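Local coordinates for bifunctional GH43-CE protein (Bacteroides eggerthii, PDB 6MLY) that probably trims xylose from arabinoxylan, joining a family 43 glycoside hydrolase to a putative esterase of the alpha/beta-hydrolase type in one chain, at residues P80-D85 with N335-N340; R101-V106 with F146-D151; S399-K404 with R488-N493. All blocks are in the same frame, centred on the assembly; numbering follows the deposited sequence.

In the fold
Following the chain from the N terminus, interaction 1 opens at P80-D85, a short helical turn after the first four-stranded sheet, and closes a long loop when N335-N340 of the Concanavalin A-like domain comes back onto it. Interaction 2 (R101-V106 with F146-D151) opens and closes within that loop, a short closure between two sheets of the glycosidase domain, about 35 Å from interaction 1 between centres. Interaction 3 (S399-K404 with R488-N493) starts only after interaction 1 has closed and joins neighbouring strands of the second domain. Interactions 1 and 3 touch where N335 packs on F401; N335 ends a strand of the sheet that also holds interaction 3, so the inter-domain seam grows out of that sheet.

Interaction 1 (P80-D85 with N335-N340); sequences PTMNLD and NHNPDN
The imidazole of H336 carries L84 on one face, with CD2 3.6 Å from the ring centroid and only 12° off its normal, a CH-pi contact; L84 CG lies over the ring's CG atom. From the other side of the ring plane, off centre, comes the M82 methyl, CE lying 3.9 Å from H336 CD2 at the end of a chain bent at chi2 and chi3. At the rim, in the ring plane, stand the carbonyl oxygen of T81 beside CD2 and N335 OD1, which takes a hydrogen bond from H336 ND1 at 3.1 Å; M82 O is also near the edge. NE2 is bonded to the backbone N of T90, so both ring nitrogens are engaged and the ring's rotation is fixed. H336 is flanked further by Y91, edge-to-face, and by H50. One residue on, the backbone N of N337 donates a nearly straight bond to M82 O at 3.1 Å. The N337 amide then reaches N83: ND2 to OD1 measures 2.7 Å, the two amide planes turned 59° apart and the donor tilted out of the carbonyl plane. ND2 also bonds to A77 O, while N83 ND2 turns back to N78, so each amide has a second hydrogen-bond partner. The M82 and N337 side chains run nearly perpendicular, M82 CG 3.4 Å from N337 OD1. The short 80-83 helix and the loop after strand 333-335 thus interlock through polar bonds around a buried aromatic ring, forming part of the interface between a family 43 catalytic domain and its C-terminal Concanavalin A-like beta-sandwich.

Interaction 2 (R101-V106 with F146-D151); sequences RYHEGV and FFFDED
F146 O is gripped by two nitrogens of R101 approaching side-on: NE at 3.0 Å, in the carbonyl plane, and NH2 at 3.2 Å, tilted 33° from it. The oxygen lies at the guanidinium edge, and NH2 has a further partner in L204 O, so the group bridges two backbone carbonyls. F147 comes over a guanidinium face with its ring edge, CD2 3.6 Å from R101 NH2 and the planes nearly perpendicular; F205 adds a cation-pi contact. Lower down, CG lies 3.5 Å from F146 CE1, arginine stem and phenylalanine running antiparallel, and the bend at chi2 turns the chain toward F146 O. H103 and F148 form an offset stack, centroids 4.4 Å apart and planes at 20°; with CG anti to the backbone N (chi1 -180°), H103 brings both its CB and its ring over one face of F148. The two strand segments run roughly parallel, 8.4 Å apart at closest approach, bridged by side chains, R101 reaching a main-chain oxygen. Strand 99-103 and strand 145-148 each begin an antiparallel sheet, consistent with adjacent blades of the family 43 beta-propeller; Y108 on strand 106-113 touches both F146 and F148, and strand 203-207 packs against F147.

Interaction 3 (S399-K404 with R488-N493); sequences SLFQRK and RFALFN
S399 and A490 meet as an antiparallel hydrogen-bonded pair, S399 N donating to A490 O at 2.9 Å. Two residues along, F401 N bonds to R488 O at 2.8 Å, and the return bond from R488 N to F401 O is weak at 3.4 Å. Between these pairs, L400 and F489 form the non-hydrogen-bonded pair; their side chains run alongside each other from the same face, L400 CD2 3.4 Å from F489 CE1. The opposite face of the sheet carries S399, F401, R488 and A490. There CB of F401 sits 3.8 Å from CB of A490, while chi1 of -179°, with CG anti to the backbone N, carries the F401 ring away from strand 488-491. F492 closes the S399 end, CE1 3.9 Å from S399 CB. Further out, F489 reaches I510 and C379 of the facing sheet of the sandwich, and L400 packs on M477. On the other face, F401 lies against N335 of strand 333-335 in its own sheet and against Y91 of the glycosidase domain, and F363 and F395 meet the F492 ring edge-to-face. The buried hydroxyl of S399 is satisfied by G406 O on the next strand. Cohesion therefore comes from backbone bonds, with the apolar L400-F489 pair on one face and a mixed face of F401, A490, S399 and R488 on the other, which suits two central strands of a beta-sandwich shielded from water.

Interaction 1 (P80-D85 with N335-N340)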
loop_
_atom_site.group_PDB
_atom_site.type_symbol
_atom_site.label_atom_id
_atom_site.label_comp_id
_atom_site.label_asym_id
_atom_site.label_seq_id
_atom_site.Cartn_x
_atom_site.Cartn_y
_atom_site.Cartn_z
ATOM N N PRO A 80 -15.273 9.349 -26.025
ATOM C CA PRO A 80 -13.875 9.446 -25.600
ATOM C C PRO A 80 -13.652 9.357 -24.081
ATOM O O PRO A 80 -12.737 8.658 -23.643
ATOM C CB PRO A 80 -13.443 10.823 -26.125
ATOM C CG PRO A 80 -14.294 11.029 -27.359
ATOM C CD PRO A 80 -15.616 10.362 -27.041
ATOM N N THR A 81 -14.490 10.048 -23.299
ATOM C CA THR A 81 -14.387 10.063 -21.829
ATOM C C THR A 81 -14.441 8.630 -21.277
ATOM O O THR A 81 -13.660 8.286 -20.384
ATOM C CB THR A 81 -15.470 10.951 -21.197
ATOM O OG1 THR A 81 -16.635 10.887 -22.021
ATOM C CG2 THR A 81 -15.039 12.394 -21.045
ATOM N N MET A 82 -15.352 7.811 -21.826
ATOM C CA MET A 82 -15.588 6.433 -21.371
ATOM C C MET A 82 -14.590 5.465 -22.029
ATOM O O MET A 82 -14.302 4.406 -21.464
ATOM C CB MET A 82 -17.022 5.999 -21.698
ATOM C CG MET A 82 -17.455 4.684 -21.047
ATOM S SD MET A 82 -17.978 4.838 -19.314
ATOM C CE MET A 82 -16.425 4.556 -18.466
ATOM N N ASN A 83 -14.059 5.834 -23.205
ATOM C CA ASN A 83 -13.141 4.985 -23.999
ATOM C C ASN A 83 -11.660 5.307 -23.735
ATOM O O ASN A 83 -10.802 4.719 -24.385
ATOM C CB ASN A 83 -13.390 5.133 -25.504
ATOM C CG ASN A 83 -14.631 4.418 -25.993
ATOM O OD1 ASN A 83 -15.105 3.474 -25.366
ATOM N ND2 ASN A 83 -15.151 4.850 -27.128
ATOM N N LEU A 84 -11.361 6.225 -22.805
ATOM C CA LEU A 84 -9.985 6.718 -22.550
ATOM C C LEU A 84 -9.315 7.138 -23.867
ATOM O O LEU A 84 -8.189 6.722 -24.157
ATOM C CB LEU A 84 -9.147 5.638 -21.849
ATOM C CG LEU A 84 -9.525 5.310 -20.405
ATOM C CD1 LEU A 84 -8.716 4.129 -19.899
ATOM C CD2 LEU A 84 -9.331 6.508 -19.489
ATOM N N ASP A 85 -10.010 7.962 -24.656
ATOM C CA ASP A 85 -9.482 8.488 -25.915
ATOM C C ASP A 85 -9.175 9.981 -25.738
ATOM O O ASP A 85 -9.793 10.653 -24.904
ATOM C CB ASP A 85 -10.453 8.258 -27.079
ATOM C CG ASP A 85 -10.564 6.817 -27.555
ATOM O OD1 ASP A 85 -9.907 5.943 -26.953
ATOM O OD2 ASP A 85 -11.302 6.584 -28.537
ATOM N N ASN A 335 -10.696 -1.295 -16.302
ATOM C CA ASN A 335 -10.678 0.145 -16.082
ATOM C C ASN A 335 -11.117 0.828 -17.382
ATOM O O ASN A 335 -10.385 0.778 -18.378
ATOM C CB ASN A 335 -9.291 0.628 -15.653
ATOM C CG ASN A 335 -9.170 2.135 -15.564
ATOM O OD1 ASN A 335 -10.114 2.825 -15.180
ATOM N ND2 ASN A 335 -7.993 2.650 -15.890
ATOM N N HIS A 336 -12.308 1.447 -17.358
ATOM C CA HIS A 336 -12.919 2.066 -18.533
ATOM C C HIS A 336 -13.193 0.983 -19.585
ATOM O O HIS A 336 -12.993 -0.205 -19.321
ATOM C CB HIS A 336 -12.045 3.214 -19.066
ATOM C CG HIS A 336 -12.201 4.506 -18.335
ATOM N ND1 HIS A 336 -11.786 4.675 -17.028
ATOM C CD2 HIS A 336 -12.689 5.699 -18.735
ATOM C CE1 HIS A 336 -12.031 5.912 -16.649
ATOM N NE2 HIS A 336 -12.584 6.561 -17.679
ATOM N N ASN A 337 -13.668 1.403 -20.763
ATOM C CA ASN A 337 -14.052 0.487 -21.830
ATOM C C ASN A 337 -12.828 -0.256 -22.350
ATOM O O ASN A 337 -11.881 0.365 -22.829
ATOM C CB ASN A 337 -14.754 1.204 -22.984
ATOM C CG ASN A 337 -16.145 1.659 -22.616
ATOM O OD1 ASN A 337 -16.611 1.392 -21.512
ATOM N ND2 ASN A 337 -16.809 2.348 -23.530
ATOM N N PRO A 338 -12.827 -1.608 -22.304
ATOM C CA PRO A 338 -11.707 -2.387 -22.826
ATOM C C PRO A 338 -11.647 -2.312 -24.357
ATOM O O PRO A 338 -12.678 -2.107 -24.994
ATOM C CB PRO A 338 -12.019 -3.820 -22.366
ATOM C CG PRO A 338 -13.524 -3.852 -22.246
ATOM C CD PRO A 338 -13.908 -2.462 -21.784
ATOM N N ASP A 339 -10.440 -2.456 -24.913
ATOM C CA ASP A 339 -10.255 -2.750 -26.325
ATOM C C ASP A 339 -10.180 -4.276 -26.461
ATOM O O ASP A 339 -9.145 -4.874 -26.201
ATOM C CB ASP A 339 -9.026 -2.022 -26.879
ATOM C CG ASP A 339 -8.819 -2.174 -28.377
ATOM O OD1 ASP A 339 -9.564 -2.956 -28.998
ATOM O OD2 ASP A 339 -7.902 -1.509 -28.910
ATOM N N ASN A 340 -11.300 -4.890 -26.862
ATOM C CA ASN A 340 -11.485 -6.344 -26.813
ATOM C C ASN A 340 -10.687 -7.037 -27.927
ATOM O O ASN A 340 -10.604 -8.266 -27.944
ATOM C CB ASN A 340 -12.967 -6.726 -26.868
ATOM C CG ASN A 340 -13.725 -6.354 -25.610
ATOM O OD1 ASN A 340 -13.182 -6.416 -24.511
ATOM N ND2 ASN A 340 -14.989 -5.979 -25.756
#

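Interaction 2 (R101-V106 with F146-D151)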
loop_
_atom_site.group_PDB
_atom_site.type_symbol
_atom_site.label_atom_id
_atom_site.label_comp_id
_atom_site.label_asym_id
_atom_site.label_seq_id
_atom_site.Cartn_x
_atom_site.Cartn_y
_atom_site.Cartn_z
ATOM N N ARG A 101 -35.193 -3.363 -7.477
ATOM C CA ARG A 101 -36.568 -3.725 -7.060
ATOM C C ARG A 101 -36.978 -5.061 -7.689
ATOM O O ARG A 101 -36.387 -5.494 -8.683
ATOM C CB ARG A 101 -37.597 -2.679 -7.495
ATOM C CG ARG A 101 -37.356 -1.284 -6.942
ATOM C CD ARG A 101 -37.452 -1.234 -5.428
ATOM N NE ARG A 101 -37.517 0.161 -4.972
ATOM C CZ ARG A 101 -37.307 0.583 -3.659
ATOM N NH1 ARG A 101 -36.996 -0.256 -2.649
ATOM N NH2 ARG A 101 -37.682 1.799 -3.373
ATOM N N TYR A 102 -38.004 -5.681 -7.094
ATOM C CA TYR A 102 -38.666 -6.875 -7.618
ATOM C C TYR A 102 -40.173 -6.715 -7.468
ATOM O O TYR A 102 -40.660 -6.587 -6.351
ATOM C CB TYR A 102 -38.259 -8.127 -6.846
ATOM C CG TYR A 102 -39.042 -9.373 -7.179
ATOM C CD1 TYR A 102 -40.127 -9.773 -6.411
ATOM C CD2 TYR A 102 -38.672 -10.176 -8.243
ATOM C CE1 TYR A 102 -40.825 -10.936 -6.700
ATOM C CE2 TYR A 102 -39.362 -11.337 -8.550
ATOM C CZ TYR A 102 -40.441 -11.718 -7.776
ATOM O OH TYR A 102 -41.102 -12.867 -8.085
ATOM N N HIS A 103 -40.885 -6.762 -8.596
ATOM C CA HIS A 103 -42.314 -6.494 -8.643
ATOM C C HIS A 103 -42.991 -7.470 -9.608
ATOM O O HIS A 103 -42.616 -7.537 -10.774
ATOM C CB HIS A 103 -42.560 -5.037 -9.045
ATOM C CG HIS A 103 -44.005 -4.684 -9.105
ATOM N ND1 HIS A 103 -44.762 -4.869 -10.248
ATOM C CD2 HIS A 103 -44.837 -4.188 -8.167
ATOM C CE1 HIS A 103 -45.992 -4.478 -10.017
ATOM N NE2 HIS A 103 -46.064 -4.062 -8.748
ATOM N N GLU A 104 -43.972 -8.222 -9.091
ATOM C CA GLU A 104 -44.848 -9.115 -9.864
ATOM C C GLU A 104 -44.046 -9.883 -10.922
ATOM O O GLU A 104 -44.382 -9.877 -12.112
ATOM C CB GLU A 104 -46.019 -8.322 -10.450
ATOM C CG GLU A 104 -47.201 -8.251 -9.500
ATOM C CD GLU A 104 -48.426 -7.548 -10.048
ATOM O OE1 GLU A 104 -48.332 -6.328 -10.285
ATOM O OE2 GLU A 104 -49.470 -8.230 -10.245
ATOM N N GLY A 105 -42.977 -10.540 -10.454
ATOM C CA GLY A 105 -42.222 -11.530 -11.222
ATOM C C GLY A 105 -41.047 -10.954 -12.000
ATOM O O GLY A 105 -40.317 -11.713 -12.643
ATOM N N VAL A 106 -40.846 -9.633 -11.957
ATOM C CA VAL A 106 -39.798 -9.001 -12.762
ATOM C C VAL A 106 -38.874 -8.176 -11.857
ATOM O O VAL A 106 -39.345 -7.362 -11.055
ATOM C CB VAL A 106 -40.396 -8.146 -13.896
ATOM C CG1 VAL A 106 -39.333 -7.299 -14.586
ATOM C CG2 VAL A 106 -41.130 -9.007 -14.912
ATOM N N PHE A 146 -36.813 4.799 -7.391
ATOM C CA PHE A 146 -38.111 4.485 -8.000
ATOM C C PHE A 146 -38.805 3.401 -7.166
ATOM O O PHE A 146 -38.135 2.640 -6.450
ATOM C CB PHE A 146 -37.946 4.078 -9.469
ATOM C CG PHE A 146 -37.405 2.690 -9.698
ATOM C CD1 PHE A 146 -38.259 1.603 -9.799
ATOM C CD2 PHE A 146 -36.042 2.465 -9.825
ATOM C CE1 PHE A 146 -37.763 0.325 -10.012
ATOM C CE2 PHE A 146 -35.548 1.186 -10.040
ATOM C CZ PHE A 146 -36.409 0.118 -10.136
ATOM N N PHE A 147 -40.143 3.349 -7.275
ATOM C CA PHE A 147 -41.003 2.563 -6.390
ATOM C C PHE A 147 -42.343 2.270 -7.070
ATOM O O PHE A 147 -42.971 3.176 -7.623
ATOM C CB PHE A 147 -41.240 3.330 -5.088
ATOM C CG PHE A 147 -41.953 2.549 -4.013
ATOM C CD1 PHE A 147 -43.338 2.543 -3.940
ATOM C CD2 PHE A 147 -41.239 1.824 -3.071
ATOM C CE1 PHE A 147 -43.995 1.826 -2.952
ATOM C CE2 PHE A 147 -41.896 1.113 -2.078
ATOM C CZ PHE A 147 -43.272 1.112 -2.023
ATOM N N PHE A 148 -42.781 1.006 -6.990
ATOM C CA PHE A 148 -44.111 0.561 -7.439
ATOM C C PHE A 148 -45.102 0.644 -6.274
ATOM O O PHE A 148 -44.965 -0.080 -5.290
ATOM C CB PHE A 148 -44.066 -0.882 -7.944
ATOM C CG PHE A 148 -43.059 -1.132 -9.033
ATOM C CD1 PHE A 148 -43.399 -0.955 -10.364
ATOM C CD2 PHE A 148 -41.769 -1.538 -8.726
ATOM C CE1 PHE A 148 -42.471 -1.180 -11.367
ATOM C CE2 PHE A 148 -40.840 -1.762 -9.730
ATOM C CZ PHE A 148 -41.195 -1.586 -11.049
ATOM N N ASP A 149 -46.103 1.520 -6.408
ATOM C CA ASP A 149 -47.135 1.720 -5.382
ATOM C C ASP A 149 -48.357 0.856 -5.712
ATOM O O ASP A 149 -48.570 0.456 -6.859
ATOM C CB ASP A 149 -47.517 3.197 -5.252
ATOM C CG ASP A 149 -48.060 3.568 -3.882
ATOM O OD1 ASP A 149 -47.626 2.950 -2.886
ATOM O OD2 ASP A 149 -48.922 4.465 -3.823
ATOM N N GLU A 150 -49.161 0.596 -4.680
ATOM C CA GLU A 150 -50.359 -0.235 -4.798
ATOM C C GLU A 150 -51.537 0.600 -5.329
ATOM O O GLU A 150 -52.612 0.051 -5.554
ATOM C CB GLU A 150 -50.710 -0.930 -3.475
ATOM C CG GLU A 150 -49.970 -0.403 -2.259
ATOM C CD GLU A 150 -50.287 -1.130 -0.964
ATOM O OE1 GLU A 150 -51.470 -1.169 -0.590
ATOM O OE2 GLU A 150 -49.347 -1.658 -0.340
ATOM N N ASP A 151 -51.329 1.908 -5.545
ATOM C CA ASP A 151 -52.274 2.745 -6.288
ATOM C C ASP A 151 -52.064 2.551 -7.801
ATOM O O ASP A 151 -52.868 3.014 -8.601
ATOM C CB ASP A 151 -52.187 4.211 -5.847
ATOM C CG ASP A 151 -50.990 4.994 -6.366
ATOM O OD1 ASP A 151 -50.215 4.443 -7.170
ATOM O OD2 ASP A 151 -50.852 6.163 -5.965
#

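Interaction 3 (S399-K404 with R488-N493)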
loop_
_atom_site.group_PDB
_atom_site.type_symbol
_atom_site.label_atom_id
_atom_site.label_comp_id
_atom_site.label_asym_id
_atom_site.label_seq_id
_atom_site.Cartn_x
_atom_site.Cartn_y
_atom_site.Cartn_z
ATOM N N SER A 399 -0.330 -3.758 -10.258
ATOM C CA SER A 399 -0.494 -2.433 -9.651
ATOM C C SER A 399 -1.533 -2.471 -8.525
ATOM O O SER A 399 -2.517 -3.196 -8.611
ATOM C CB SER A 399 -0.867 -1.400 -10.684
ATOM O OG SER A 399 -1.335 -0.206 -10.066
ATOM N N LEU A 400 -1.270 -1.696 -7.466
ATOM C CA LEU A 400 -2.296 -1.208 -6.562
ATOM C C LEU A 400 -2.744 0.147 -7.112
ATOM O O LEU A 400 -1.961 1.097 -7.124
ATOM C CB LEU A 400 -1.737 -1.093 -5.140
ATOM C CG LEU A 400 -1.216 -2.399 -4.541
ATOM C CD1 LEU A 400 -0.566 -2.168 -3.186
ATOM C CD2 LEU A 400 -2.321 -3.434 -4.424
ATOM N N PHE A 401 -3.998 0.201 -7.586
ATOM C CA PHE A 401 -4.400 1.155 -8.613
ATOM C C PHE A 401 -5.425 2.165 -8.078
ATOM O O PHE A 401 -6.537 1.799 -7.699
ATOM C CB PHE A 401 -4.949 0.402 -9.826
ATOM C CG PHE A 401 -5.378 1.290 -10.965
ATOM C CD1 PHE A 401 -4.449 1.774 -11.874
ATOM C CD2 PHE A 401 -6.711 1.638 -11.129
ATOM C CE1 PHE A 401 -4.842 2.594 -12.920
ATOM C CE2 PHE A 401 -7.106 2.455 -12.178
ATOM C CZ PHE A 401 -6.174 2.930 -13.072
ATOM N N GLN A 402 -5.009 3.437 -8.048
ATOM C CA GLN A 402 -5.907 4.592 -8.086
ATOM C C GLN A 402 -5.142 5.784 -8.689
ATOM O O GLN A 402 -4.303 5.587 -9.564
ATOM C CB GLN A 402 -6.505 4.879 -6.707
ATOM C CG GLN A 402 -7.875 5.544 -6.798
ATOM C CD GLN A 402 -8.366 6.042 -5.465
ATOM O OE1 GLN A 402 -8.439 5.293 -4.496
ATOM N NE2 GLN A 402 -8.719 7.315 -5.408
ATOM N N ARG A 403 -5.451 7.014 -8.256
ATOM C CA ARG A 403 -4.760 8.208 -8.725
ATOM C C ARG A 403 -3.329 8.173 -8.189
ATOM O O ARG A 403 -2.378 8.342 -8.942
ATOM C CB ARG A 403 -5.471 9.477 -8.250
ATOM C CG ARG A 403 -4.752 10.772 -8.603
ATOM C CD ARG A 403 -5.285 11.943 -7.801
ATOM N NE ARG A 403 -4.883 13.229 -8.358
ATOM C CZ ARG A 403 -5.588 13.930 -9.244
ATOM N NH1 ARG A 403 -6.772 13.498 -9.650
ATOM N NH2 ARG A 403 -5.106 15.065 -9.717
ATOM N N LYS A 404 -3.227 7.961 -6.873
ATOM C CA LYS A 404 -1.984 7.720 -6.174
ATOM C C LYS A 404 -1.717 6.213 -6.166
ATOM O O LYS A 404 -1.985 5.534 -5.177
ATOM C CB LYS A 404 -2.074 8.306 -4.763
ATOM C CG LYS A 404 -2.349 9.802 -4.734
ATOM C CD LYS A 404 -1.990 10.467 -3.430
ATOM C CE LYS A 404 -2.105 11.974 -3.502
ATOM N NZ LYS A 404 -1.875 12.595 -2.177
ATOM N N ARG A 488 -7.622 -1.106 -6.315
ATOM C CA ARG A 488 -7.795 -2.376 -6.985
ATOM C C ARG A 488 -6.421 -2.942 -7.374
ATOM O O ARG A 488 -5.494 -2.194 -7.690
ATOM C CB ARG A 488 -8.692 -2.185 -8.212
ATOM C CG ARG A 488 -10.158 -1.933 -7.890
ATOM C CD ARG A 488 -11.000 -1.822 -9.152
ATOM N NE ARG A 488 -12.435 -1.924 -8.898
ATOM C CZ ARG A 488 -13.159 -3.036 -9.027
ATOM N NH1 ARG A 488 -12.614 -4.141 -9.508
ATOM N NH2 ARG A 488 -14.433 -3.036 -8.673
ATOM N N PHE A 489 -6.308 -4.273 -7.320
ATOM C CA PHE A 489 -5.266 -4.998 -8.019
ATOM C C PHE A 489 -5.484 -4.793 -9.521
ATOM O O PHE A 489 -6.619 -4.684 -9.969
ATOM C CB PHE A 489 -5.277 -6.478 -7.626
ATOM C CG PHE A 489 -4.931 -6.730 -6.182
ATOM C CD1 PHE A 489 -3.665 -6.442 -5.698
ATOM C CD2 PHE A 489 -5.865 -7.251 -5.303
ATOM C CE1 PHE A 489 -3.345 -6.668 -4.367
ATOM C CE2 PHE A 489 -5.544 -7.475 -3.973
ATOM C CZ PHE A 489 -4.288 -7.179 -3.505
ATOM N N ALA A 490 -4.389 -4.724 -10.283
ATOM C CA ALA A 490 -4.438 -4.334 -11.686
ATOM C C ALA A 490 -3.339 -5.051 -12.479
ATOM O O ALA A 490 -2.150 -4.861 -12.197
ATOM C CB ALA A 490 -4.301 -2.833 -11.786
ATOM N N LEU A 491 -3.747 -5.880 -13.452
ATOM C CA LEU A 491 -2.843 -6.396 -14.478
ATOM C C LEU A 491 -2.769 -5.342 -15.587
ATOM O O LEU A 491 -3.805 -4.891 -16.057
ATOM C CB LEU A 491 -3.344 -7.730 -15.050
ATOM C CG LEU A 491 -3.750 -8.834 -14.070
ATOM C CD1 LEU A 491 -3.283 -10.192 -14.571
ATOM C CD2 LEU A 491 -3.227 -8.598 -12.665
ATOM N N PHE A 492 -1.551 -4.960 -15.995
ATOM C CA PHE A 492 -1.371 -3.936 -17.031
ATOM C C PHE A 492 -0.234 -4.327 -17.982
ATOM O O PHE A 492 0.525 -5.250 -17.707
ATOM C CB PHE A 492 -1.133 -2.564 -16.395
ATOM C CG PHE A 492 0.161 -2.412 -15.637
ATOM C CD1 PHE A 492 0.239 -2.722 -14.287
ATOM C CD2 PHE A 492 1.299 -1.930 -16.267
ATOM C CE1 PHE A 492 1.428 -2.565 -13.592
ATOM C CE2 PHE A 492 2.489 -1.777 -15.571
ATOM C CZ PHE A 492 2.552 -2.098 -14.234
ATOM N N ASN A 493 -0.170 -3.611 -19.112
ATOM C CA ASN A 493 0.830 -3.771 -20.156
ATOM C C ASN A 493 0.586 -2.717 -21.238
ATOM O O ASN A 493 -0.313 -2.879 -22.055
ATOM C CB ASN A 493 0.801 -5.154 -20.817
ATOM C CG ASN A 493 1.800 -5.278 -21.952
ATOM O OD1 ASN A 493 2.766 -4.518 -22.027
ATOM N ND2 ASN A 493 1.581 -6.232 -22.844
#